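Local coordinates for protein acyl-CoA hydrolase (Bacillus cereus, PDB 1Y7U) that probably hydrolyses the thioester of long-chain fatty acyl-CoA and binds coenzyme A and calcium within a hot-dog-fold assembly, at residues Ser44-Val49 and Val100-Glu105; Thr121-Ala124 and Asn130-Pro133. One frame throughout, in Å; residues are numbered along the deposited sequence.

Interaction 1. Residues Ser44-Val49 and Val100-Glu105; sequences SEMDMV and VKVVSE
Met46, present as selenomethionine, meets Val100 and Val102 because its first torsion (chi1 -63°) sets CG opposite its own carbonyl carbon and the second is extended, carrying the chain off the helix toward the strand. A bend at chi3, 120°, then turns CE onto CG2 of Val102, the methyl anti to that valine's carbonyl carbon. Both valines turn their CB toward the helix, and the intervening Lys101 turns away from it, as expected of every second residue in a strand.

The selenomethionine touches at two levels. Near its root, Met46 CB lies 3.8 Å from Val100 CG1; at its end, CE reaches Val102 CG2, and Met46 CG lies 3.9 Å from Val102 CG2. The Met46 and Val102 side chains meet at about a right angle, so the bent selenoether chain passes across the valine methyl and does not run alongside it. Val49, one helical turn further on, adds a looser contact, its CG1 standing 4.2 Å from Val100 CG1. That single methyl of Val100 therefore sits against both helix residues, while Val100 CG2 is merely packed 3.9 Å from Met46 O.

The short axes approach to 8.9 Å at 132° between their N-to-C directions, oblique and nearer antiparallel than parallel, with one end of the strand segment closest to the helix. Helix 39-58 is the central helix wrapped by the curved antiparallel sheet, the hallmark of the hot-dog fold. Tyr84 from strand 81-91 and Met67 from strand 61-71 continue the surroundings of Val102 and Met46. All the touching residues are buried, and the contacts between one side chain and another are all carbon to carbon, which implies that shape and exclusion of water, without directional polar bonds, hold helix and sheet together here.

Interaction 2. Residues Thr121-Ala124 and Asn130-Pro133; sequences TFVA and NPVP. With COA (coenzyme A), chain F.
Ala124 O receives the backbone N-H of Val132 N at 2.9 Å, the hydrogen bond that joins the chain near the end of the strand to the following loop. The bond is bent, 145° at the hydrogen. The same oxygen also takes a CA-H...O contact from Pro131 CA at 3.3 Å, so two successive loop residues converge on one carbonyl. Beside this, Val123 CG1 rests 4.2 Å from Pro131 CB.

The other branch of Val123 serves the ligand: chi1 of 173° sets CG1 anti to the backbone N and leaves CG2 anti to the carbonyl carbon, 3.6 Å from the ribose O4B of coenzyme A. Pro131 CG approaches the diphosphate oxygen O2A at the same distance, and Thr121 CG2 packs at 3.5 Å from adenine N3A.

Further out, backbone bonds from Val123 to Val63 and from Ala124 to Thr94 fix the strand between its neighbours, while Ser126 OG bonds to Asn130 N within the connection. Thr94 N, Ser95 OG, and Asp71 and Phe72 of the second subunit hydrogen-bond to coenzyme A. The two segments thus offer it mainly apolar surface, implying that polar recognition probably comes largely from other residues.

In the fold
From the N terminus, after strands 12-14 and 20-25, the chain enters helix 39-58, whose residues 44-49 open interaction 1. It then passes through strands 61-71 and 81-91 before strand 95-105 returns to the helix, closing a loop of 50 intervening residues. Interaction 2 opens only afterwards, on strand 112-125, and closes a short turn of five residues; the two are in series and neither nest nor cross. Their centres are 22 Å apart, yet strands 95-105 and 112-125 are neighbours in one sheet, and Asp47 OD1 packs 3.4 Å from Phe122 CZ. Interaction 1 ties helix to sheet, and interaction 2 ties the C-terminal end of strand 112-125 to the loop beside coenzyme A.

Interaction 1. Residues Ser44-Val49 and Val100-Glu105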
loop_
_atom_site.group_PDB
_atom_site.type_symbol
_atom_site.label_atom_id
_atom_site.label_comp_id
_atom_site.label_asym_id
_atom_site.label_seq_id
_atom_site.Cartn_x
_atom_site.Cartn_y
_atom_site.Cartn_z
ATOM N N SER A 44 -11.215 -8.706 -4.754
ATOM C CA SER A 44 -11.109 -7.258 -4.642
ATOM C C SER A 44 -11.014 -6.653 -6.041
ATOM O O SER A 44 -11.679 -5.663 -6.364
ATOM C CB SER A 44 -9.876 -6.868 -3.836
ATOM O OG SER A 44 -9.802 -5.461 -3.682
ATOM N N GLU A 45 -10.195 -7.270 -6.879
ATOM C CA GLU A 45 -10.000 -6.776 -8.225
ATOM C C GLU A 45 -11.218 -6.929 -9.125
ATOM O O GLU A 45 -11.489 -6.056 -9.945
ATOM C CB GLU A 45 -8.805 -7.469 -8.863
ATOM C CG GLU A 45 -7.910 -6.507 -9.585
ATOM C CD GLU A 45 -7.186 -5.585 -8.636
ATOM O OE1 GLU A 45 -6.155 -6.009 -8.076
ATOM O OE2 GLU A 45 -7.653 -4.444 -8.440
HETATM N N MSE A 46 -11.946 -8.035 -8.996
HETATM C CA MSE A 46 -13.127 -8.239 -9.828
HETATM C C MSE A 46 -14.125 -7.125 -9.561
HETATM O O MSE A 46 -14.645 -6.499 -10.490
HETATM C CB MSE A 46 -13.782 -9.577 -9.522
HETATM C CG MSE A 46 -12.925 -10.773 -9.830
HETATM SE SE MSE A 46 -13.880 -12.399 -9.449
HETATM C CE MSE A 46 -13.851 -13.183 -11.210
ATOM N N ASP A 47 -14.384 -6.883 -8.281
ATOM C CA ASP A 47 -15.315 -5.844 -7.863
ATOM C C ASP A 47 -14.859 -4.470 -8.356
ATOM O O ASP A 47 -15.660 -3.675 -8.846
ATOM C CB ASP A 47 -15.431 -5.843 -6.329
ATOM C CG ASP A 47 -16.279 -4.698 -5.797
ATOM O OD1 ASP A 47 -17.492 -4.665 -6.089
ATOM O OD2 ASP A 47 -15.736 -3.825 -5.081
HETATM N N MSE A 48 -13.563 -4.209 -8.244
HETATM C CA MSE A 48 -13.005 -2.926 -8.639
HETATM C C MSE A 48 -13.248 -2.603 -10.094
HETATM O O MSE A 48 -13.835 -1.575 -10.439
HETATM C CB MSE A 48 -11.504 -2.908 -8.365
HETATM C CG MSE A 48 -10.826 -1.587 -8.696
HETATM SE SE MSE A 48 -11.534 -0.074 -7.705
HETATM C CE MSE A 48 -12.498 0.747 -9.143
ATOM N N VAL A 49 -12.783 -3.494 -10.950
ATOM C CA VAL A 49 -12.908 -3.325 -12.375
ATOM C C VAL A 49 -14.392 -3.291 -12.781
ATOM O O VAL A 49 -14.778 -2.618 -13.735
ATOM C CB VAL A 49 -12.129 -4.461 -13.066
ATOM C CG1 VAL A 49 -13.062 -5.572 -13.493
ATOM C CG2 VAL A 49 -11.319 -3.906 -14.208
ATOM N N VAL A 100 -17.600 -10.509 -14.950
ATOM C CA VAL A 100 -16.176 -10.304 -14.778
ATOM C C VAL A 100 -15.454 -11.579 -15.130
ATOM O O VAL A 100 -15.820 -12.666 -14.687
ATOM C CB VAL A 100 -15.820 -9.915 -13.346
ATOM C CG1 VAL A 100 -14.355 -9.525 -13.283
ATOM C CG2 VAL A 100 -16.698 -8.765 -12.887
ATOM N N LYS A 101 -14.404 -11.422 -15.915
ATOM C CA LYS A 101 -13.617 -12.532 -16.401
ATOM C C LYS A 101 -12.162 -12.356 -15.950
ATOM O O LYS A 101 -11.585 -11.280 -16.101
ATOM C CB LYS A 101 -13.772 -12.510 -17.912
ATOM C CG LYS A 101 -12.940 -13.418 -18.724
ATOM C CD LYS A 101 -13.252 -13.072 -20.157
ATOM C CE LYS A 101 -12.265 -13.660 -21.119
ATOM N NZ LYS A 101 -12.634 -13.222 -22.488
ATOM N N VAL A 102 -11.581 -13.400 -15.368
ATOM C CA VAL A 102 -10.199 -13.336 -14.902
ATOM C C VAL A 102 -9.350 -14.380 -15.628
ATOM O O VAL A 102 -9.589 -15.582 -15.519
ATOM C CB VAL A 102 -10.113 -13.576 -13.380
ATOM C CG1 VAL A 102 -8.673 -13.523 -12.924
ATOM C CG2 VAL A 102 -10.928 -12.526 -12.647
ATOM N N VAL A 103 -8.345 -13.905 -16.357
ATOM C CA VAL A 103 -7.473 -14.774 -17.129
ATOM C C VAL A 103 -6.011 -14.666 -16.731
ATOM O O VAL A 103 -5.454 -13.576 -16.690
ATOM C CB VAL A 103 -7.577 -14.440 -18.624
ATOM C CG1 VAL A 103 -6.655 -15.335 -19.429
ATOM C CG2 VAL A 103 -9.001 -14.588 -19.080
ATOM N N SER A 104 -5.390 -15.803 -16.444
ATOM C CA SER A 104 -3.982 -15.813 -16.085
ATOM C C SER A 104 -3.192 -16.196 -17.331
ATOM O O SER A 104 -3.660 -16.969 -18.164
ATOM C CB SER A 104 -3.714 -16.807 -14.950
ATOM O OG SER A 104 -4.071 -18.125 -15.314
ATOM N N GLU A 105 -1.994 -15.648 -17.467
ATOM C CA GLU A 105 -1.180 -15.929 -18.632
ATOM C C GLU A 105 0.270 -16.177 -18.257
ATOM O O GLU A 105 0.883 -15.359 -17.562
ATOM C CB GLU A 105 -1.272 -14.754 -19.589
ATOM C CG GLU A 105 -0.325 -14.815 -20.747
ATOM C CD GLU A 105 -0.380 -13.551 -21.562
ATOM O OE1 GLU A 105 0.441 -13.404 -22.490
ATOM O OE2 GLU A 105 -1.251 -12.702 -21.271
#

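Interaction 2. Residues Thr121-Ala124 and Asn130-Pro133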
loop_
_atom_site.group_PDB
_atom_site.type_symbol
_atom_site.label_atom_id
_atom_site.label_comp_id
_atom_site.label_asym_id
_atom_site.label_seq_id
_atom_site.Cartn_x
_atom_site.Cartn_y
_atom_site.Cartn_z
ATOM N N THR A 121 -23.253 -7.415 -8.806
ATOM C CA THR A 121 -24.419 -6.569 -8.964
ATOM C C THR A 121 -24.181 -5.203 -8.336
ATOM O O THR A 121 -23.750 -5.114 -7.185
ATOM C CB THR A 121 -25.659 -7.222 -8.307
ATOM O OG1 THR A 121 -25.855 -8.528 -8.858
ATOM C CG2 THR A 121 -26.904 -6.381 -8.555
ATOM N N PHE A 122 -24.459 -4.149 -9.100
ATOM C CA PHE A 122 -24.299 -2.780 -8.619
ATOM C C PHE A 122 -25.622 -2.016 -8.684
ATOM O O PHE A 122 -26.461 -2.284 -9.543
ATOM C CB PHE A 122 -23.248 -2.030 -9.449
ATOM C CG PHE A 122 -21.826 -2.438 -9.160
ATOM C CD1 PHE A 122 -21.257 -3.532 -9.802
ATOM C CD2 PHE A 122 -21.066 -1.738 -8.228
ATOM C CE1 PHE A 122 -19.952 -3.925 -9.520
ATOM C CE2 PHE A 122 -19.766 -2.120 -7.939
ATOM C CZ PHE A 122 -19.206 -3.216 -8.585
ATOM N N VAL A 123 -25.808 -1.069 -7.771
ATOM C CA VAL A 123 -27.018 -0.251 -7.745
ATOM C C VAL A 123 -26.628 1.217 -7.830
ATOM O O VAL A 123 -25.848 1.711 -7.012
ATOM C CB VAL A 123 -27.826 -0.445 -6.443
ATOM C CG1 VAL A 123 -28.974 0.562 -6.390
ATOM C CG2 VAL A 123 -28.360 -1.860 -6.366
ATOM N N ALA A 124 -27.177 1.914 -8.818
ATOM C CA ALA A 124 -26.877 3.330 -8.995
ATOM C C ALA A 124 -27.634 4.140 -7.953
ATOM O O ALA A 124 -28.834 3.959 -7.765
ATOM C CB ALA A 124 -27.266 3.774 -10.398
ATOM N N ASN A 130 -30.717 7.239 -2.924
ATOM C CA ASN A 130 -31.959 6.771 -3.519
ATOM C C ASN A 130 -31.616 6.057 -4.818
ATOM O O ASN A 130 -30.931 6.617 -5.671
ATOM C CB ASN A 130 -32.897 7.940 -3.826
ATOM C CG ASN A 130 -33.297 8.708 -2.586
ATOM O OD1 ASN A 130 -33.759 8.127 -1.599
ATOM N ND2 ASN A 130 -33.131 10.027 -2.631
ATOM N N PRO A 131 -32.053 4.798 -4.972
ATOM C CA PRO A 131 -31.739 4.104 -6.222
ATOM C C PRO A 131 -32.208 4.970 -7.384
ATOM O O PRO A 131 -33.216 5.665 -7.281
ATOM C CB PRO A 131 -32.515 2.806 -6.083
ATOM C CG PRO A 131 -32.358 2.513 -4.621
ATOM C CD PRO A 131 -32.644 3.871 -3.991
ATOM N N VAL A 132 -31.468 4.937 -8.484
ATOM C CA VAL A 132 -31.792 5.755 -9.642
ATOM C C VAL A 132 -31.787 4.976 -10.955
ATOM O O VAL A 132 -30.890 4.176 -11.210
ATOM C CB VAL A 132 -30.789 6.932 -9.744
ATOM C CG1 VAL A 132 -30.828 7.559 -11.130
ATOM C CG2 VAL A 132 -31.124 7.962 -8.698
ATOM N N PRO A 133 -32.790 5.211 -11.811
ATOM C CA PRO A 133 -32.855 4.504 -13.093
ATOM C C PRO A 133 -31.515 4.477 -13.841
ATOM O O PRO A 133 -30.714 5.411 -13.771
ATOM C CB PRO A 133 -33.956 5.253 -13.850
ATOM C CG PRO A 133 -34.000 6.605 -13.176
ATOM C CD PRO A 133 -33.832 6.245 -11.732
HETATM N N1A COA F . -28.405 -8.585 -4.663
HETATM C C2A COA F . -28.648 -8.164 -5.924
HETATM N N3A COA F . -29.404 -7.054 -6.138
HETATM C C4A COA F . -29.904 -6.384 -5.120
HETATM C C5A COA F . -29.633 -6.773 -3.856
HETATM C C6A COA F . -28.869 -7.892 -3.600
HETATM N N6A COA F . -28.320 -8.142 -2.413
HETATM N N7A COA F . -30.246 -5.930 -3.069
HETATM C C8A COA F . -30.853 -5.018 -3.788
HETATM N N9A COA F . -30.677 -5.292 -5.066
HETATM C C1B COA F . -31.144 -4.432 -6.159
HETATM C C2B COA F . -32.385 -4.904 -6.871
HETATM O O2B COA F . -31.961 -5.606 -8.006
HETATM C C3B COA F . -33.130 -3.653 -7.277
HETATM O O3B COA F . -32.971 -3.638 -8.637
HETATM P P3B COA F . -33.845 -3.063 -9.738
HETATM O O7A COA F . -33.022 -2.999 -10.852
HETATM O O8A COA F . -34.428 -1.806 -9.601
HETATM O O9A COA F . -34.830 -3.964 -10.087
HETATM C C4B COA F . -32.276 -2.580 -6.667
HETATM O O4B COA F . -31.584 -3.217 -5.653
HETATM C C5B COA F . -33.024 -1.452 -6.036
HETATM O O5B COA F . -33.175 -1.719 -4.668
HETATM P P1A COA F . -34.250 -1.009 -3.730
HETATM O O1A COA F . -35.212 -1.965 -3.175
HETATM O O2A COA F . -35.003 0.003 -4.466
HETATM O O3A COA F . -33.495 -0.402 -2.476
HETATM P P2A COA F . -32.392 -1.051 -1.538
HETATM O O4A COA F . -32.681 -2.436 -1.140
HETATM O O5A COA F . -32.345 -0.203 -0.375
HETATM O O6A COA F . -31.010 -0.971 -2.309
HETATM C CBP COA F . -29.071 -1.816 -1.051
HETATM C CCP COA F . -29.743 -0.655 -1.774
HETATM C CDP COA F . -30.050 -2.770 -0.418
HETATM C CEP COA F . -28.242 -2.607 -2.028
HETATM C CAP COA F . -28.389 -1.277 0.207
HETATM O OAP COA F . -29.034 -1.740 1.369
HETATM C C9P COA F . -26.955 -0.888 0.327
HETATM O O9P COA F . -26.619 0.448 0.267
HETATM N N8P COA F . -26.058 -1.808 0.484
HETATM C C7P COA F . -24.752 -1.690 -0.077
HETATM C C6P COA F . -24.109 -0.320 -0.009
HETATM C C5P COA F . -22.616 -0.368 0.017
HETATM O O5P COA F . -21.964 0.563 0.533
HETATM N N4P COA F . -22.066 -1.426 -0.516
HETATM C C3P COA F . -20.778 -1.855 -0.114
HETATM C C2P COA F . -20.891 -2.568 1.199
HETATM S S1P COA F . -20.151 -1.642 2.498
#